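Local structure of putidaredoxin reductase (Pseudomonas putida, 1Q1R) at residues A85-R88 against V93-S96; E270-S275 against A313-G318; R144-D149 against A165-K170. The protein carries electrons from NADH through its bound FAD to putidaredoxin, the iron-sulfur protein that in turn feeds cytochrome P450cam. All blocks are in the same frame, centred on the assembly; numbering follows the deposited sequence.

How the contacts relate
The three contacts of this reductase of the glutathione reductase fold are a strand pair, a loop against a helix end, and a loop against a Rossmann-type helix. Contacts 1 and 2 lie on the same side of the chain's centre, their centres 21 Å apart and their nearest atoms about 5 Å apart without touching. Contact 3 is remote, its centre 42 Å from that of contact 1 and 43 Å from that of contact 2; contacts 2 and 3 lie on opposite sides of the chain's centre, with nearest atoms about 31 Å apart. The side chains of Ile86, Met272 and Thr167 lie about 8, 11 and 10 Å from the bound FAD.

Contact 1: residues A85-R88 against V93-S96; sequences AINR and VILS
A beta hairpin, formed by strands 83-87 and 92-95, brings Ala85 opposite Ile94 and Ile86 opposite Val93. The first is the hydrogen-bonded pair: Ile94 N donates to Ala85 O at 2.7 Å, with a nearly linear N-H...O angle of 174°, although the donor sits 24° from the carbonyl plane. The return bond, Ala85 N to Ile94 O, is weak at 3.4 Å, and Ile94 O also accepts from Thr84 OG1. Together with strand 100-102 the hairpin makes the three-stranded antiparallel sheet that flanks the parallel sheet in the FAD domain of the glutathione reductase fold. On one face Ala85 CB meets Ile94 CB at 4.3 Å. With chi1 at -52°, Ile94 turns CG1 away from its own carbonyl carbon, so that this branch lies near Ala85 O and 4.1 Å from Asn87 OD1; the side chains of Ile94 and Asn87 cross at a slant. On the other face lies the non-hydrogen-bonded pair, Ile86 CG1 standing 4.5 Å from Val93 CG1. Both residues are buried, and both rest on Tyr103 and on Leu106 of strand 105-108.

Contact 2: residues E270-S275 against A313-G318; sequences EHMQTS and AAILCG
Ile315, near the end of helix 302-316, reaches out to the backbone of His271 and the side chain of Met272, and its delta methyl does all the touching. CG1 points away from the carbonyl carbon and the chain then runs on extended (chi2 174°), which carries CD1 well clear of the helix. There it lies 3.6 Å from His271 O and 4.4 Å from His271 CB, so the apolar tip leans on the peptide and the root of the side chain, not on the imidazole. Met272 offers CG to the same methyl at 4.0 Å, the two side chains crossing at about a right angle. Beyond CG the methionine is bent at both chi2 and chi3, and its sulfur end turns from Ile315. No hydrogen bond links 270-275 to 313-318. The helix closes in a Schellman motif with Gly318 as the C-prime residue, Lys319 N bonding to Ala314 O and Gly318 N to Ile315 O. Loop 270-275 precedes strand 279-281, an outermost strand of the parallel sheet that includes 6-10 and 31-35; Met272 pairs through its backbone with Ala281 there and packs on Gln308, Lys311 and Ile312 of helix 302-316, while Lys311 NZ bonds to Glu270 O.

Contact 3: residues R144-D149 against A165-K170; sequences RQLIAD and AATAIK
Leu146 points its side chain at Thr167 and Ala168 on helix 159-170, the helix of a Rossmann-type beta-alpha-beta unit between strands 151-155 and 174-178. The glycine-rich turn between strand 151-155 and the helix is consistent with the pyridine nucleotide domain of this reductase family, and the loop 144-149 leads into the first strand of that unit. The leucine works as a fork whose two prongs find different neighbours. CG lies anti to the carbonyl carbon (chi1 -68°), and with the CA-CB bond already aimed at the helix this sends both methyls against it. CD1 of Leu146 touches Thr167 CG2 at 4.2 Å, the two side chains meeting aslant, while CD2 of Leu146 abuts Ala168 CB, also at 4.2 Å. The backbones are near each other here, with Leu146 CA 6.1 Å from Ala168 CA. Thr167 divides its two branches by character: the methyl, anti to the backbone N, faces the leucine, whereas OG1 bonds to Glu163 O one turn earlier in the helix and, weakly, to Ser49 O. Behind the contact Ala168 also packs on Val175 of strand 174-178, and Leu146 on Met173 and on Leu241 of strand 241-244, so Leu146 packs between helix 159-170 and the sheet. No polar bond joins the two segments. Within the loop, Leu146 is the centre of an inverse gamma turn, in which Ile147 N makes a weak hydrogen bond of 2.9 Å to Gln145 O.

Contact 1: residues A85-R88 against V93-S96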
loop_
_atom_site.group_PDB
_atom_site.type_symbol
_atom_site.label_atom_id
_atom_site.label_comp_id
_atom_site.label_asym_id
_atom_site.label_seq_id
_atom_site.Cartn_x
_atom_site.Cartn_y
_atom_site.Cartn_z
ATOM N N ALA A 85 13.500 20.820 4.568
ATOM C CA ALA A 85 14.768 20.631 3.881
ATOM C C ALA A 85 15.781 19.843 4.692
ATOM O O ALA A 85 15.682 19.741 5.914
ATOM C CB ALA A 85 15.358 21.990 3.497
ATOM N N ILE A 86 16.758 19.284 3.986
ATOM C CA ILE A 86 17.822 18.516 4.613
ATOM C C ILE A 86 19.151 19.173 4.263
ATOM O O ILE A 86 19.382 19.538 3.113
ATOM C CB ILE A 86 17.871 17.062 4.089
ATOM C CG1 ILE A 86 16.509 16.387 4.251
ATOM C CG2 ILE A 86 18.934 16.279 4.844
ATOM C CD1 ILE A 86 16.418 15.047 3.555
ATOM N N ASN A 87 20.012 19.332 5.260
ATOM C CA ASN A 87 21.330 19.909 5.048
ATOM C C ASN A 87 22.341 18.825 5.356
ATOM O O ASN A 87 22.789 18.671 6.491
ATOM C CB ASN A 87 21.548 21.124 5.951
ATOM C CG ASN A 87 21.098 22.411 5.296
ATOM O OD1 ASN A 87 19.955 22.528 4.860
ATOM N ND2 ASN A 87 22.000 23.386 5.215
ATOM N N ARG A 88 22.675 18.063 4.322
ATOM C CA ARG A 88 23.608 16.953 4.427
ATOM C C ARG A 88 24.943 17.386 5.017
ATOM O O ARG A 88 25.533 16.675 5.833
ATOM C CB ARG A 88 23.801 16.339 3.041
ATOM C CG ARG A 88 22.490 15.865 2.422
ATOM C CD ARG A 88 22.629 15.609 0.936
ATOM N NE ARG A 88 23.713 14.679 0.643
ATOM C CZ ARG A 88 24.091 14.348 -0.585
ATOM N NH1 ARG A 88 23.467 14.869 -1.634
ATOM N NH2 ARG A 88 25.094 13.501 -0.767
ATOM N N VAL A 93 18.062 18.641 9.711
ATOM C CA VAL A 93 16.822 18.674 8.956
ATOM C C VAL A 93 16.170 19.985 9.381
ATOM O O VAL A 93 16.157 20.317 10.568
ATOM C CB VAL A 93 15.892 17.481 9.300
ATOM C CG1 VAL A 93 16.463 16.193 8.719
ATOM C CG2 VAL A 93 15.732 17.356 10.806
ATOM N N ILE A 94 15.656 20.737 8.415
ATOM C CA ILE A 94 15.028 22.015 8.715
ATOM C C ILE A 94 13.514 21.898 8.779
ATOM O O ILE A 94 12.882 21.382 7.858
ATOM C CB ILE A 94 15.389 23.079 7.658
ATOM C CG1 ILE A 94 16.912 23.145 7.483
ATOM C CG2 ILE A 94 14.830 24.434 8.076
ATOM C CD1 ILE A 94 17.679 23.405 8.760
ATOM N N LEU A 95 12.940 22.390 9.873
ATOM C CA LEU A 95 11.498 22.353 10.072
ATOM C C LEU A 95 10.876 23.615 9.491
ATOM O O LEU A 95 11.562 24.620 9.304
ATOM C CB LEU A 95 11.181 22.237 11.565
ATOM C CG LEU A 95 11.818 21.026 12.255
ATOM C CD1 LEU A 95 11.354 20.944 13.698
ATOM C CD2 LEU A 95 11.443 19.756 11.505
ATOM N N SER A 96 9.581 23.562 9.201
ATOM C CA SER A 96 8.885 24.708 8.628
ATOM C C SER A 96 8.957 25.957 9.504
ATOM O O SER A 96 8.846 27.075 9.002
ATOM C CB SER A 96 7.421 24.356 8.356
ATOM O OG SER A 96 6.780 23.908 9.534
#

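Contact 2: residues E270-S275 against A313-G318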
loop_
_atom_site.group_PDB
_atom_site.type_symbol
_atom_site.label_atom_id
_atom_site.label_comp_id
_atom_site.label_asym_id
_atom_site.label_seq_id
_atom_site.Cartn_x
_atom_site.Cartn_y
_atom_site.Cartn_z
ATOM N N GLU A 270 21.375 -1.859 -1.290
ATOM C CA GLU A 270 21.176 -3.061 -0.496
ATOM C C GLU A 270 21.270 -2.797 1.001
ATOM O O GLU A 270 20.778 -3.586 1.803
ATOM C CB GLU A 270 22.180 -4.151 -0.906
ATOM C CG GLU A 270 23.652 -3.795 -0.715
ATOM C CD GLU A 270 24.188 -2.822 -1.761
ATOM O OE1 GLU A 270 25.387 -2.474 -1.682
ATOM O OE2 GLU A 270 23.423 -2.407 -2.661
ATOM N N HIS A 271 21.896 -1.687 1.377
ATOM C CA HIS A 271 22.017 -1.348 2.792
ATOM C C HIS A 271 21.012 -0.282 3.222
ATOM O O HIS A 271 21.172 0.347 4.270
ATOM C CB HIS A 271 23.435 -0.888 3.116
ATOM C CG HIS A 271 24.469 -1.947 2.907
ATOM N ND1 HIS A 271 25.031 -2.206 1.675
ATOM C CD2 HIS A 271 25.007 -2.847 3.764
ATOM C CE1 HIS A 271 25.871 -3.220 1.783
ATOM N NE2 HIS A 271 25.874 -3.628 3.040
ATOM N N MET A 272 19.978 -0.093 2.403
ATOM C CA MET A 272 18.916 0.870 2.678
ATOM C C MET A 272 19.367 2.325 2.555
ATOM O O MET A 272 18.572 3.244 2.761
ATOM C CB MET A 272 18.335 0.634 4.079
ATOM C CG MET A 272 17.851 -0.797 4.344
ATOM S SD MET A 272 16.737 -1.438 3.067
ATOM C CE MET A 272 15.201 -0.574 3.471
ATOM N N GLN A 273 20.635 2.527 2.208
ATOM C CA GLN A 273 21.195 3.871 2.072
ATOM C C GLN A 273 20.839 4.554 0.757
ATOM O O GLN A 273 20.721 3.906 -0.281
ATOM C CB GLN A 273 22.719 3.819 2.184
ATOM C CG GLN A 273 23.245 3.166 3.446
ATOM C CD GLN A 273 24.753 2.989 3.410
ATOM O OE1 GLN A 273 25.501 3.961 3.341
ATOM N NE2 GLN A 273 25.203 1.742 3.451
ATOM N N THR A 274 20.673 5.872 0.808
ATOM C CA THR A 274 20.375 6.655 -0.386
ATOM C C THR A 274 21.730 7.074 -0.954
ATOM O O THR A 274 22.762 6.535 -0.557
ATOM C CB THR A 274 19.590 7.934 -0.046
ATOM O OG1 THR A 274 20.415 8.794 0.750
ATOM C CG2 THR A 274 18.325 7.599 0.731
ATOM N N SER A 275 21.732 8.037 -1.869
ATOM C CA SER A 275 22.980 8.517 -2.456
ATOM C C SER A 275 23.902 8.980 -1.334
ATOM O O SER A 275 25.126 9.001 -1.484
ATOM C CB SER A 275 22.705 9.688 -3.400
ATOM O OG SER A 275 21.707 9.355 -4.349
ATOM N N ALA A 313 16.585 -1.192 11.053
ATOM C CA ALA A 313 16.855 -1.303 12.479
ATOM C C ALA A 313 18.029 -2.241 12.725
ATOM O O ALA A 313 18.884 -1.980 13.576
ATOM C CB ALA A 313 15.620 -1.816 13.204
ATOM N N ALA A 314 18.060 -3.338 11.977
ATOM C CA ALA A 314 19.124 -4.323 12.107
ATOM C C ALA A 314 20.477 -3.711 11.752
ATOM O O ALA A 314 21.423 -3.765 12.540
ATOM C CB ALA A 314 18.836 -5.518 11.201
ATOM N N ILE A 315 20.559 -3.123 10.565
ATOM C CA ILE A 315 21.793 -2.510 10.088
ATOM C C ILE A 315 22.338 -1.420 11.013
ATOM O O ILE A 315 23.529 -1.410 11.333
ATOM C CB ILE A 315 21.598 -1.921 8.678
ATOM C CG1 ILE A 315 21.247 -3.044 7.697
ATOM C CG2 ILE A 315 22.858 -1.189 8.237
ATOM C CD1 ILE A 315 20.881 -2.567 6.309
ATOM N N LEU A 316 21.473 -0.507 11.445
ATOM C CA LEU A 316 21.896 0.577 12.323
ATOM C C LEU A 316 22.313 0.080 13.702
ATOM O O LEU A 316 22.920 0.819 14.478
ATOM C CB LEU A 316 20.777 1.608 12.481
ATOM C CG LEU A 316 20.339 2.381 11.237
ATOM C CD1 LEU A 316 19.249 3.369 11.632
ATOM C CD2 LEU A 316 21.527 3.112 10.627
ATOM N N CYS A 317 21.979 -1.166 14.011
ATOM C CA CYS A 317 22.330 -1.734 15.307
ATOM C C CYS A 317 23.440 -2.770 15.194
ATOM O O CYS A 317 23.679 -3.542 16.122
ATOM C CB CYS A 317 21.096 -2.358 15.964
ATOM S SG CYS A 317 19.884 -1.152 16.567
ATOM N N GLY A 318 24.117 -2.783 14.051
ATOM C CA GLY A 318 25.203 -3.723 13.847
ATOM C C GLY A 318 24.765 -5.173 13.826
ATOM O O GLY A 318 25.563 -6.070 14.097
#

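Contact 3: residues R144-D149 against A165-K170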
loop_
_atom_site.group_PDB
_atom_site.type_symbol
_atom_site.label_atom_id
_atom_site.label_comp_id
_atom_site.label_asym_id
_atom_site.label_seq_id
_atom_site.Cartn_x
_atom_site.Cartn_y
_atom_site.Cartn_z
ATOM N N ARG A 144 -18.705 9.136 7.688
ATOM C CA ARG A 144 -19.883 9.885 8.125
ATOM C C ARG A 144 -20.896 10.003 6.993
ATOM O O ARG A 144 -22.089 10.157 7.233
ATOM C CB ARG A 144 -19.498 11.299 8.596
ATOM C CG ARG A 144 -18.734 11.345 9.921
ATOM C CD ARG A 144 -18.642 12.775 10.460
ATOM N NE ARG A 144 -17.942 13.677 9.548
ATOM C CZ ARG A 144 -16.627 13.877 9.544
ATOM N NH1 ARG A 144 -15.845 13.242 10.409
ATOM N NH2 ARG A 144 -16.087 14.716 8.667
ATOM N N GLN A 145 -20.413 9.920 5.758
ATOM C CA GLN A 145 -21.280 10.047 4.596
ATOM C C GLN A 145 -21.652 8.732 3.914
ATOM O O GLN A 145 -22.231 8.744 2.830
ATOM C CB GLN A 145 -20.634 11.000 3.590
ATOM C CG GLN A 145 -20.351 12.371 4.197
ATOM C CD GLN A 145 -19.674 13.322 3.243
ATOM O OE1 GLN A 145 -20.300 13.841 2.312
ATOM N NE2 GLN A 145 -18.381 13.557 3.462
ATOM N N LEU A 146 -21.315 7.600 4.523
ATOM C CA LEU A 146 -21.681 6.316 3.921
ATOM C C LEU A 146 -23.117 6.056 4.355
ATOM O O LEU A 146 -23.375 5.297 5.282
ATOM C CB LEU A 146 -20.746 5.202 4.404
ATOM C CG LEU A 146 -19.302 5.311 3.904
ATOM C CD1 LEU A 146 -18.506 4.109 4.396
ATOM C CD2 LEU A 146 -19.274 5.367 2.376
ATOM N N ILE A 147 -24.045 6.697 3.654
ATOM C CA ILE A 147 -25.465 6.638 3.970
ATOM C C ILE A 147 -26.323 5.799 3.033
ATOM O O ILE A 147 -26.260 5.951 1.813
ATOM C CB ILE A 147 -26.017 8.068 4.001
ATOM C CG1 ILE A 147 -25.191 8.893 4.997
ATOM C CG2 ILE A 147 -27.497 8.064 4.366
ATOM C CD1 ILE A 147 -25.314 10.379 4.807
ATOM N N ALA A 148 -27.142 4.932 3.615
ATOM C CA ALA A 148 -28.022 4.065 2.840
ATOM C C ALA A 148 -28.827 4.847 1.809
ATOM O O ALA A 148 -29.378 5.916 2.097
ATOM C CB ALA A 148 -28.964 3.299 3.770
ATOM N N ASP A 149 -28.874 4.296 0.600
ATOM C CA ASP A 149 -29.595 4.872 -0.524
ATOM C C ASP A 149 -28.977 6.122 -1.148
ATOM O O ASP A 149 -29.439 6.588 -2.187
ATOM C CB ASP A 149 -31.059 5.114 -0.141
ATOM C CG ASP A 149 -31.755 3.834 0.305
ATOM O OD1 ASP A 149 -31.577 2.794 -0.366
ATOM O OD2 ASP A 149 -32.480 3.861 1.323
ATOM N N ALA A 165 -15.696 0.454 -2.364
ATOM C CA ALA A 165 -16.971 0.064 -2.965
ATOM C C ALA A 165 -17.649 -1.040 -2.154
ATOM O O ALA A 165 -18.851 -0.977 -1.899
ATOM C CB ALA A 165 -16.756 -0.405 -4.412
ATOM N N ALA A 166 -16.881 -2.054 -1.758
ATOM C CA ALA A 166 -17.429 -3.161 -0.977
ATOM C C ALA A 166 -18.007 -2.654 0.343
ATOM O O ALA A 166 -19.084 -3.069 0.759
ATOM C CB ALA A 166 -16.346 -4.202 -0.703
ATOM N N THR A 167 -17.292 -1.742 0.995
ATOM C CA THR A 167 -17.758 -1.191 2.264
ATOM C C THR A 167 -19.008 -0.333 2.071
ATOM O O THR A 167 -19.941 -0.403 2.877
ATOM C CB THR A 167 -16.651 -0.357 2.942
ATOM O OG1 THR A 167 -15.515 -1.193 3.173
ATOM C CG2 THR A 167 -17.132 0.190 4.286
ATOM N N ALA A 168 -19.037 0.462 1.004
ATOM C CA ALA A 168 -20.197 1.308 0.733
ATOM C C ALA A 168 -21.421 0.450 0.409
ATOM O O ALA A 168 -22.534 0.755 0.840
ATOM C CB ALA A 168 -19.906 2.261 -0.422
ATOM N N ILE A 169 -21.213 -0.616 -0.362
ATOM C CA ILE A 169 -22.299 -1.523 -0.725
ATOM C C ILE A 169 -22.933 -2.117 0.527
ATOM O O ILE A 169 -24.158 -2.226 0.628
ATOM C CB ILE A 169 -21.790 -2.676 -1.633
ATOM C CG1 ILE A 169 -21.837 -2.229 -3.089
ATOM C CG2 ILE A 169 -22.646 -3.930 -1.444
ATOM C CD1 ILE A 169 -23.243 -1.876 -3.571
ATOM N N LYS A 170 -22.086 -2.500 1.475
ATOM C CA LYS A 170 -22.541 -3.081 2.728
ATOM C C LYS A 170 -23.358 -2.044 3.507
ATOM O O LYS A 170 -24.268 -2.395 4.259
ATOM C CB LYS A 170 -21.333 -3.532 3.557
ATOM C CG LYS A 170 -21.686 -4.168 4.893
ATOM C CD LYS A 170 -22.308 -5.545 4.717
ATOM C CE LYS A 170 -22.797 -6.096 6.050
ATOM N NZ LYS A 170 -21.725 -6.063 7.082
#